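PDB 1A8Q: Non-heme chloroperoxidase CPO-A1 from Streptomyces aureofaciens, which halogenates organic substrates without haem or metal cofactor, brominating as well as chlorinating, and may chlorinate in the biosynthesis of 7-chlorotetracycline. Local coordinates for residues F69-F72 with A73-N77; L100-Y103 with V104-G108; R194-D197 with A198-Y201. All coordinates share one frame; numbering follows the deposited sequence.

In the fold
Each contact is a stretch of about two helical turns within one alpha/beta hydrolase fold; contact 2 runs to the helix end, with G108 just beyond it. Contacts 1 and 2 lie side by side, centres about 9 Å apart, where helix 69-82 meets helix 96-107: D74 takes a probable hydrogen bond from H107, OD1 to NE2 at 2.8 Å, and its OD2 forms a salt bridge with R106. Contact 1 also reaches contact 3, with F69 packed on A198 and F72 on C195. Contacts 2 and 3 do not touch; their nearest atoms are about 8 Å apart. Measured to the side chain of S94 in the catalytic triad, F199 of contact 3 comes within about 6 Å, F69 of contact 1 about 9 Å and L100 of contact 2 about 11 Å.

Contact 1: residues F69-F72 with A73-N77; sequences FDTF and ADDLN
T71 and D75 run side by side and point the same way: T71 OG1 (chi1 -63°) and D75 CG (chi1 -71°) each stand beside their own backbone N, anti to the carbonyl carbon, which leaves T71 CG2 anti to its N and alongside the D75 carboxylate. The methyl carbon CG2 of T71 is 4.1 Å from D75 OD2 and nearly as close to OD1. That is loose van der Waals contact, and the polar atoms look to other partners: T71 OG1 bonds to D68, and the two oxygens of D75 are claimed by R6 and R55 in salt bridges.

One residue back, D70 and D74 repeat the spacing without touching through their charged ends, OD1 to OD1 being 6.4 Å. D74 CG instead sits 3.3 Å from the carbonyl oxygen D70 O, which accepts the backbone N-H of D74 at 3.0 Å. The neighbouring turns are tied in the same i to i+4 fashion: A73 N to F69 O, D75 N to T71 O, and L76 N to F72 O. A73 also rests its CB against F69 O, at 3.3 Å.

On the buried side F69 CD1 lies at the edge of the F72 ring, in its plane. R54 makes a cation-pi contact with the F72 ring, and F69 meets F204 edge-to-face.

Three aspartates on one short helical run would probably repel one another, but each has cationic or hydrogen-bonding company: R102 for D70, R106 and H107 for D74, R6 and R55 for D75. This spread of partners probably keeps all three carboxylates ionised and ties helix 69-82 to its surroundings on several sides.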
loop_
_atom_site.group_PDB
_atom_site.type_symbol
_atom_site.label_atom_id
_atom_site.label_comp_id
_atom_site.label_asym_id
_atom_site.label_seq_id
_atom_site.Cartn_x
_atom_site.Cartn_y
_atom_site.Cartn_z
ATOM N N PHE A 69 -8.004 -5.443 -8.598
ATOM C CA PHE A 69 -8.441 -4.955 -7.274
ATOM C C PHE A 69 -9.645 -5.633 -6.695
ATOM O O PHE A 69 -9.806 -5.632 -5.466
ATOM C CB PHE A 69 -8.601 -3.414 -7.317
ATOM C CG PHE A 69 -7.235 -2.765 -7.368
ATOM C CD1 PHE A 69 -6.485 -2.737 -6.220
ATOM C CD2 PHE A 69 -6.738 -2.218 -8.536
ATOM C CE1 PHE A 69 -5.231 -2.132 -6.238
ATOM C CE2 PHE A 69 -5.492 -1.600 -8.534
ATOM C CZ PHE A 69 -4.711 -1.583 -7.392
ATOM N N ASP A 70 -10.626 -6.088 -7.508
ATOM C CA ASP A 70 -11.763 -6.801 -6.939
ATOM C C ASP A 70 -11.303 -8.088 -6.231
ATOM O O ASP A 70 -11.735 -8.397 -5.133
ATOM C CB ASP A 70 -12.708 -7.191 -8.088
ATOM C CG ASP A 70 -13.511 -6.004 -8.591
ATOM O OD1 ASP A 70 -13.641 -4.956 -7.943
ATOM O OD2 ASP A 70 -14.074 -6.167 -9.710
ATOM N N THR A 71 -10.367 -8.825 -6.857
ATOM C CA THR A 71 -9.873 -10.042 -6.197
ATOM C C THR A 71 -9.068 -9.680 -4.949
ATOM O O THR A 71 -9.256 -10.358 -3.939
ATOM C CB THR A 71 -8.947 -10.810 -7.164
ATOM O OG1 THR A 71 -9.762 -11.207 -8.307
ATOM C CG2 THR A 71 -8.413 -12.074 -6.526
ATOM N N PHE A 72 -8.190 -8.688 -5.042
ATOM C CA PHE A 72 -7.428 -8.300 -3.821
ATOM C C PHE A 72 -8.366 -7.909 -2.678
ATOM O O PHE A 72 -8.142 -8.297 -1.532
ATOM C CB PHE A 72 -6.520 -7.096 -4.097
ATOM C CG PHE A 72 -5.484 -7.341 -5.180
ATOM C CD1 PHE A 72 -4.968 -8.606 -5.401
ATOM C CD2 PHE A 72 -5.060 -6.268 -5.961
ATOM C CE1 PHE A 72 -4.026 -8.780 -6.426
ATOM C CE2 PHE A 72 -4.112 -6.443 -6.953
ATOM C CZ PHE A 72 -3.589 -7.719 -7.160
ATOM N N ALA A 73 -9.417 -7.135 -3.013
ATOM C CA ALA A 73 -10.363 -6.743 -1.948
ATOM C C ALA A 73 -11.116 -7.913 -1.376
ATOM O O ALA A 73 -11.439 -7.978 -0.185
ATOM C CB ALA A 73 -11.362 -5.732 -2.565
ATOM N N ASP A 74 -11.486 -8.933 -2.161
ATOM C CA ASP A 74 -12.221 -10.076 -1.690
ATOM C C ASP A 74 -11.294 -10.961 -0.841
ATOM O O ASP A 74 -11.748 -11.627 0.082
ATOM C CB ASP A 74 -12.891 -10.909 -2.785
ATOM C CG ASP A 74 -14.007 -10.154 -3.495
ATOM O OD1 ASP A 74 -14.423 -9.087 -3.064
ATOM O OD2 ASP A 74 -14.458 -10.659 -4.573
ATOM N N ASP A 75 -10.017 -11.041 -1.251
ATOM C CA ASP A 75 -9.057 -11.771 -0.411
ATOM C C ASP A 75 -8.943 -11.071 0.945
ATOM O O ASP A 75 -8.964 -11.787 1.954
ATOM C CB ASP A 75 -7.683 -11.824 -1.077
ATOM C CG ASP A 75 -7.628 -12.749 -2.292
ATOM O OD1 ASP A 75 -8.545 -13.512 -2.594
ATOM O OD2 ASP A 75 -6.553 -12.696 -2.949
ATOM N N LEU A 76 -8.905 -9.754 0.978
ATOM C CA LEU A 76 -8.875 -9.009 2.246
ATOM C C LEU A 76 -10.152 -9.287 3.030
ATOM O O LEU A 76 -10.113 -9.583 4.235
ATOM C CB LEU A 76 -8.650 -7.518 1.961
ATOM C CG LEU A 76 -8.739 -6.585 3.187
ATOM C CD1 LEU A 76 -7.580 -6.922 4.125
ATOM C CD2 LEU A 76 -8.675 -5.126 2.769
ATOM N N ASN A 77 -11.306 -9.317 2.337
ATOM C CA ASN A 77 -12.561 -9.655 3.021
ATOM C C ASN A 77 -12.515 -11.027 3.662
ATOM O O ASN A 77 -13.005 -11.240 4.782
ATOM C CB ASN A 77 -13.756 -9.545 2.060
ATOM C CG ASN A 77 -15.062 -9.942 2.735
ATOM O OD1 ASN A 77 -15.727 -10.919 2.385
ATOM N ND2 ASN A 77 -15.418 -9.192 3.744
#

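Contact 2: residues L100-Y103 with V104-G108; sequences LARY and VGRHG
One face of the Y103 ring carries H107 CB, which stands 3.7 Å above the plane, displaced toward the rim, and makes a CH-pi contact with it. The imidazole lies obliquely to the phenol, their planes 32° apart, and brings CD2 to 3.7 Å from Y103 CD1. R106 CB sits over one face of the H107 ring. Y103 reaches this place by extending CG anti to its backbone N (chi1 177°), and its hydroxyl shares a water with G108 O: Y103 OH is 2.8 Å from that water, which donates to the carbonyl.

One residue back, R102 and R106 meet through their aliphatic parts, R102 CG lying 3.8 Å from R106 CD. Their charged ends turn to the aspartates of helix 69-82, and R102 also to D207. Along the backbone, H107 N bonds Y103 O at 2.8 Å, and G108 N to V104 O follows it as the helix ends, G108 leaving with positive phi.

L100, Y103 and V104 pack on strand 112-118, and L100 and Y103 on strand 88-93 as well. Helix 96-107 joins these parallel strands as the crossover helix of a beta-alpha-beta unit, the helix that follows the nucleophile serine in the alpha/beta hydrolase fold.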
loop_
_atom_site.group_PDB
_atom_site.type_symbol
_atom_site.label_atom_id
_atom_site.label_comp_id
_atom_site.label_asym_id
_atom_site.label_seq_id
_atom_site.Cartn_x
_atom_site.Cartn_y
_atom_site.Cartn_z
ATOM N N LEU A 100 -7.654 -1.159 -0.403
ATOM C CA LEU A 100 -8.438 -0.563 0.703
ATOM C C LEU A 100 -9.692 0.119 0.115
ATOM O O LEU A 100 -10.773 -0.239 0.545
ATOM C CB LEU A 100 -7.569 0.461 1.416
ATOM C CG LEU A 100 -8.051 0.894 2.821
ATOM C CD1 LEU A 100 -6.943 1.712 3.520
ATOM C CD2 LEU A 100 -9.269 1.786 2.705
ATOM N N ALA A 101 -9.475 0.912 -0.904
ATOM C CA ALA A 101 -10.647 1.611 -1.518
ATOM C C ALA A 101 -11.647 0.649 -2.089
ATOM O O ALA A 101 -12.885 0.767 -1.909
ATOM C CB ALA A 101 -10.095 2.557 -2.562
ATOM N N ARG A 102 -11.204 -0.375 -2.831
ATOM C CA ARG A 102 -12.146 -1.309 -3.436
ATOM C C ARG A 102 -12.792 -2.193 -2.406
ATOM O O ARG A 102 -13.934 -2.595 -2.566
ATOM C CB ARG A 102 -11.444 -2.079 -4.590
ATOM C CG ARG A 102 -12.379 -3.072 -5.269
ATOM C CD ARG A 102 -13.546 -2.399 -6.003
ATOM N NE ARG A 102 -13.123 -1.218 -6.707
ATOM C CZ ARG A 102 -12.634 -1.211 -7.949
ATOM N NH1 ARG A 102 -12.515 -2.363 -8.595
ATOM N NH2 ARG A 102 -12.285 -0.043 -8.486
ATOM N N TYR A 103 -12.127 -2.513 -1.263
ATOM C CA TYR A 103 -12.778 -3.192 -0.158
ATOM C C TYR A 103 -13.958 -2.346 0.376
ATOM O O TYR A 103 -15.030 -2.939 0.555
ATOM C CB TYR A 103 -11.739 -3.461 0.985
ATOM C CG TYR A 103 -12.443 -4.106 2.167
ATOM C CD1 TYR A 103 -12.736 -5.450 2.274
ATOM C CD2 TYR A 103 -12.827 -3.246 3.197
ATOM C CE1 TYR A 103 -13.415 -5.948 3.386
ATOM C CE2 TYR A 103 -13.506 -3.724 4.305
ATOM C CZ TYR A 103 -13.790 -5.054 4.384
ATOM O OH TYR A 103 -14.460 -5.511 5.494
ATOM N N VAL A 104 -13.750 -1.062 0.552
ATOM C CA VAL A 104 -14.886 -0.221 1.019
ATOM C C VAL A 104 -16.010 -0.242 -0.024
ATOM O O VAL A 104 -17.214 -0.407 0.293
ATOM C CB VAL A 104 -14.394 1.187 1.328
ATOM C CG1 VAL A 104 -15.543 2.187 1.532
ATOM C CG2 VAL A 104 -13.555 1.150 2.618
ATOM N N GLY A 105 -15.635 -0.128 -1.281
ATOM C CA GLY A 105 -16.635 -0.064 -2.363
ATOM C C GLY A 105 -17.439 -1.341 -2.449
ATOM O O GLY A 105 -18.642 -1.304 -2.747
ATOM N N ARG A 106 -16.828 -2.514 -2.263
ATOM C CA ARG A 106 -17.479 -3.780 -2.461
ATOM C C ARG A 106 -18.137 -4.333 -1.218
ATOM O O ARG A 106 -19.133 -5.049 -1.318
ATOM C CB ARG A 106 -16.510 -4.898 -2.949
ATOM C CG ARG A 106 -16.130 -4.778 -4.404
ATOM C CD ARG A 106 -15.090 -5.758 -4.881
ATOM N NE ARG A 106 -15.392 -7.153 -5.031
ATOM C CZ ARG A 106 -16.032 -7.712 -6.065
ATOM N NH1 ARG A 106 -16.542 -6.955 -7.025
ATOM N NH2 ARG A 106 -16.216 -9.019 -6.146
ATOM N N HIS A 107 -17.488 -4.192 -0.060
ATOM C CA HIS A 107 -17.910 -4.804 1.178
ATOM C C HIS A 107 -18.418 -3.831 2.236
ATOM O O HIS A 107 -18.948 -4.283 3.262
ATOM C CB HIS A 107 -16.666 -5.556 1.753
ATOM C CG HIS A 107 -16.258 -6.622 0.758
ATOM N ND1 HIS A 107 -17.054 -7.733 0.586
ATOM C CD2 HIS A 107 -15.204 -6.766 -0.073
ATOM C CE1 HIS A 107 -16.509 -8.544 -0.338
ATOM N NE2 HIS A 107 -15.393 -7.959 -0.734
ATOM N N GLY A 108 -18.224 -2.541 2.025
ATOM C CA GLY A 108 -18.692 -1.526 2.971
ATOM C C GLY A 108 -17.791 -1.355 4.183
ATOM O O GLY A 108 -16.693 -1.920 4.276
HETATM O O HOH W 1 -16.353 -3.706 6.402
#

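Contact 3: residues R194-D197 with A198-Y201; sequences RCVD and AFGY
F199 CB starts 3.6 Å from C195 O, the carbonyl that accepts the backbone N-H of F199. Its first torsion (chi1 70°) places CG between the backbone N and the carbonyl carbon, which turns the ring back over the preceding turn. CG then stays near C195 O, and CD2 comes closest to that oxygen, at 3.1 Å, while CD1 on the other branch lies 4.0 Å from V196 O. Farther out, CE2 lies 3.8 Å from V196 CA, which stands over one face of the ring in a CH-pi contact. At the tip, CZ meets V196 CG2 at 4.1 Å. W28 comes to the same ring edge-to-face, and F140 packs on F199 from helix 137-162.

The Y201 ring presents its edge to D197 O, which lies in the ring plane 3.4 Å from CD2; the backbone bond from Y201 N to that oxygen is weak. Y201 OH bonds D137. Within 194-197, R194 NH2 grips D197 OD2 in a nearly straight salt bridge of 2.6 Å, held in the guanidinium plane, while K144 takes OD1.

These i to i+3 and i to i+4 contacts end helix 189-201, which with helix 137-162 belongs to the cap inserted between strands 112-118 and 215-220 of the alpha/beta hydrolase fold, close to the catalytic triad.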
loop_
_atom_site.group_PDB
_atom_site.type_symbol
_atom_site.label_atom_id
_atom_site.label_comp_id
_atom_site.label_asym_id
_atom_site.label_seq_id
_atom_site.Cartn_x
_atom_site.Cartn_y
_atom_site.Cartn_z
ATOM N N ARG A 194 1.191 -7.548 -14.015
ATOM C CA ARG A 194 -0.238 -7.306 -14.018
ATOM C C ARG A 194 -0.614 -6.247 -12.974
ATOM O O ARG A 194 -1.604 -5.525 -13.186
ATOM C CB ARG A 194 -1.057 -8.551 -13.655
ATOM C CG ARG A 194 -1.036 -9.649 -14.711
ATOM C CD ARG A 194 -2.149 -9.364 -15.747
ATOM N NE ARG A 194 -1.714 -8.254 -16.592
ATOM C CZ ARG A 194 -0.858 -8.403 -17.601
ATOM N NH1 ARG A 194 -0.383 -9.621 -17.845
ATOM N NH2 ARG A 194 -0.475 -7.376 -18.370
ATOM N N CYS A 195 0.165 -6.208 -11.873
ATOM C CA CYS A 195 -0.180 -5.138 -10.906
ATOM C C CYS A 195 0.055 -3.768 -11.519
ATOM O O CYS A 195 -0.683 -2.825 -11.114
ATOM C CB CYS A 195 0.730 -5.256 -9.666
ATOM S SG CYS A 195 0.107 -6.569 -8.562
ATOM N N VAL A 196 1.015 -3.563 -12.402
ATOM C CA VAL A 196 1.224 -2.268 -13.035
ATOM C C VAL A 196 -0.028 -1.838 -13.804
ATOM O O VAL A 196 -0.485 -0.689 -13.678
ATOM C CB VAL A 196 2.422 -2.286 -13.997
ATOM C CG1 VAL A 196 2.633 -0.904 -14.615
ATOM C CG2 VAL A 196 3.663 -2.683 -13.179
ATOM N N ASP A 197 -0.567 -2.734 -14.612
ATOM C CA ASP A 197 -1.798 -2.453 -15.360
ATOM C C ASP A 197 -2.908 -2.083 -14.372
ATOM O O ASP A 197 -3.702 -1.176 -14.636
ATOM C CB ASP A 197 -2.283 -3.639 -16.185
ATOM C CG ASP A 197 -1.472 -3.862 -17.451
ATOM O OD1 ASP A 197 -0.796 -2.955 -17.922
ATOM O OD2 ASP A 197 -1.508 -4.989 -17.994
ATOM N N ALA A 198 -3.005 -2.855 -13.284
ATOM C CA ALA A 198 -4.079 -2.533 -12.351
ATOM C C ALA A 198 -3.824 -1.184 -11.688
ATOM O O ALA A 198 -4.811 -0.434 -11.565
ATOM C CB ALA A 198 -4.215 -3.621 -11.289
ATOM N N PHE A 199 -2.626 -0.926 -11.149
ATOM C CA PHE A 199 -2.520 0.324 -10.366
ATOM C C PHE A 199 -2.410 1.564 -11.226
ATOM O O PHE A 199 -2.755 2.651 -10.744
ATOM C CB PHE A 199 -1.386 0.240 -9.349
ATOM C CG PHE A 199 0.044 0.240 -9.778
ATOM C CD1 PHE A 199 0.649 1.279 -10.443
ATOM C CD2 PHE A 199 0.859 -0.827 -9.354
ATOM C CE1 PHE A 199 2.000 1.295 -10.738
ATOM C CE2 PHE A 199 2.196 -0.830 -9.683
ATOM C CZ PHE A 199 2.792 0.205 -10.345
ATOM N N GLY A 200 -1.996 1.414 -12.487
ATOM C CA GLY A 200 -1.797 2.584 -13.331
ATOM C C GLY A 200 -3.169 3.116 -13.801
ATOM O O GLY A 200 -3.259 4.322 -14.019
ATOM N N TYR A 201 -4.088 2.202 -14.045
ATOM C CA TYR A 201 -5.270 2.593 -14.852
ATOM C C TYR A 201 -6.584 2.518 -14.113
ATOM O O TYR A 201 -7.614 2.973 -14.662
ATOM C CB TYR A 201 -5.292 1.676 -16.102
ATOM C CG TYR A 201 -4.104 1.987 -17.007
ATOM C CD1 TYR A 201 -4.145 2.960 -17.993
ATOM C CD2 TYR A 201 -2.905 1.278 -16.832
ATOM C CE1 TYR A 201 -3.047 3.269 -18.777
ATOM C CE2 TYR A 201 -1.803 1.590 -17.606
ATOM C CZ TYR A 201 -1.887 2.537 -18.599
ATOM O OH TYR A 201 -0.740 2.812 -19.327
#